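Local coordinates for ABC-type branched-chain amino acid transport systems periplasmic component-like protein (Thermomonospora curvata, PDB 4N03) that probably binds fatty acids such as palmitate as the substrate-binding component of an ABC transporter, at residues S285-P289 / A290-L294. Numbering follows the deposited sequence. Where two conformers were deposited one is given.
Sequences SADLP and AIKKL
K292 reaches back from the first turn of helix 289-301 to D287 in the loop before it, forming a salt bridge of 3.6 Å between NZ and OD1. D287 sends its carboxylate to the lysine with CG anti to the backbone N (chi1 -175°); in the conformer given, OD1 lies closer to CE of K292 than to NZ, meeting the side of the lysine's end more than its ammonium. The middle of the lysine chain is extended and passes L288 O, with CG 3.6 Å from that oxygen, and a bend at the last torsion (chi4 -65°) sets NZ between OD1 and a bridging water. That water accepts from NZ at 2.8 Å and donates to A286 O at 2.6 Å. A286 O also takes a weak bond from L288 N, closing an inverse gamma turn centred on D287. L288 is the N-cap residue: its carbonyl receives K292 N at 3.1 Å, nearly straight, and I291 N only weakly. P289 opens the helix, its O bound by K293 N at 3.0 Å. On the buried side, L288 CB lies 3.9 Å from I291 CG1, while I291 CG2 rests against A286 O. I291 also touches M284 and L353 in loops and V312 on helix 309-330; its side chain is about 10 Å from the bound palmitic acid, too far to touch it. A286 packs on I385 of strand 383-390. The arrangement thus joins the loop between strand 275-279 and helix 289-301 to that helix, apolar on the side facing helix 309-330 and charged on the exposed side. The salt bridge, long and between exposed residues, is probably weakened by solvent, whereas the straight K292 N to L288 O bond belongs to the helix backbone itself.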
loop_
_atom_site.group_PDB
_atom_site.type_symbol
_atom_site.label_atom_id
_atom_site.label_comp_id
_atom_site.label_asym_id
_atom_site.label_seq_id
_atom_site.Cartn_x
_atom_site.Cartn_y
_atom_site.Cartn_z
ATOM N N SER A 285 -3.654 15.531 3.861
ATOM C CA SER A 285 -3.975 16.905 3.517
ATOM C C SER A 285 -5.107 17.053 2.531
ATOM O O SER A 285 -5.531 18.154 2.228
ATOM C CB SER A 285 -2.737 17.575 2.977
ATOM O OG SER A 285 -2.335 16.899 1.801
ATOM N N ALA A 286 -5.614 15.942 1.990
ATOM C CA ALA A 286 -6.692 16.052 1.014
ATOM C C ALA A 286 -7.947 16.678 1.633
ATOM O O ALA A 286 -8.299 16.382 2.769
ATOM C CB ALA A 286 -7.033 14.691 0.464
ATOM N N ASP A 287 -8.668 17.413 0.811
ATOM C CA ASP A 287 -9.861 18.141 1.278
ATOM C C ASP A 287 -11.069 17.215 1.201
ATOM O O ASP A 287 -11.923 17.356 0.323
ATOM C CB ASP A 287 -10.061 19.397 0.441
ATOM C CG ASP A 287 -11.194 20.260 0.940
ATOM O OD1 ASP A 287 -11.586 20.087 2.112
ATOM O OD2 ASP A 287 -11.677 21.079 0.141
ATOM N N LEU A 288 -11.117 16.258 2.117
ATOM C CA LEU A 288 -12.208 15.302 2.231
ATOM C C LEU A 288 -12.629 15.223 3.688
ATOM O O LEU A 288 -11.791 15.096 4.548
ATOM C CB LEU A 288 -11.748 13.930 1.758
ATOM C CG LEU A 288 -11.364 13.763 0.291
ATOM C CD1 LEU A 288 -10.747 12.403 0.069
ATOM C CD2 LEU A 288 -12.499 13.939 -0.695
ATOM N N PRO A 289 -13.939 15.234 3.946
ATOM C CA PRO A 289 -14.388 15.211 5.350
ATOM C C PRO A 289 -13.902 14.012 6.143
ATOM O O PRO A 289 -13.494 14.151 7.293
ATOM C CB PRO A 289 -15.918 15.224 5.233
ATOM C CG PRO A 289 -16.177 15.842 3.929
ATOM C CD PRO A 289 -15.057 15.493 3.032
ATOM N N ALA A 290 -13.835 12.828 5.533
ATOM C CA ALA A 290 -13.409 11.659 6.288
ATOM C C ALA A 290 -11.923 11.720 6.600
ATOM O O ALA A 290 -11.492 11.171 7.611
ATOM C CB ALA A 290 -13.725 10.373 5.556
ATOM N N ILE A 291 -11.152 12.355 5.710
ATOM C CA ILE A 291 -9.711 12.516 5.953
ATOM C C ILE A 291 -9.478 13.458 7.142
ATOM O O ILE A 291 -8.673 13.171 8.009
ATOM C CB ILE A 291 -9.013 13.064 4.697
ATOM C CG1 ILE A 291 -8.952 12.009 3.630
ATOM C CG2 ILE A 291 -7.632 13.629 4.981
ATOM C CD1 ILE A 291 -7.913 10.900 3.782
ATOM N N LYS A 292 -10.175 14.588 7.139
ATOM C CA LYS A 292 -10.085 15.554 8.256
ATOM C C LYS A 292 -10.492 14.918 9.593
ATOM O O LYS A 292 -9.823 15.080 10.629
ATOM C CB LYS A 292 -10.939 16.767 7.909
ATOM C CG LYS A 292 -10.399 17.605 6.775
ATOM C CD LYS A 292 -11.305 18.755 6.355
ATOM C CE LYS A 292 -10.898 19.324 5.006
ATOM N NZ LYS A 292 -9.551 19.969 5.027
ATOM N N LYS A 293 -11.574 14.167 9.582
ATOM C CA LYS A 293 -12.027 13.452 10.773
ATOM C C LYS A 293 -10.999 12.451 11.279
ATOM O O LYS A 293 -10.747 12.322 12.489
ATOM C CB LYS A 293 -13.379 12.815 10.504
ATOM C CG LYS A 293 -14.029 12.067 11.648
ATOM C CD LYS A 293 -15.376 11.486 11.209
ATOM C CE LYS A 293 -16.188 11.041 12.416
ATOM N NZ LYS A 293 -17.555 10.596 12.022
ATOM N N LEU A 294 -10.406 11.702 10.345
ATOM C CA LEU A 294 -9.360 10.740 10.680
ATOM C C LEU A 294 -8.138 11.441 11.275
ATOM O O LEU A 294 -7.549 10.982 12.230
ATOM C CB LEU A 294 -9.029 9.920 9.446
ATOM C CG LEU A 294 -7.823 8.985 9.581
ATOM C CD1 LEU A 294 -7.997 8.017 10.734
ATOM C CD2 LEU A 294 -7.617 8.228 8.286
HETATM O O HOH W 1 -7.901 17.653 4.981
#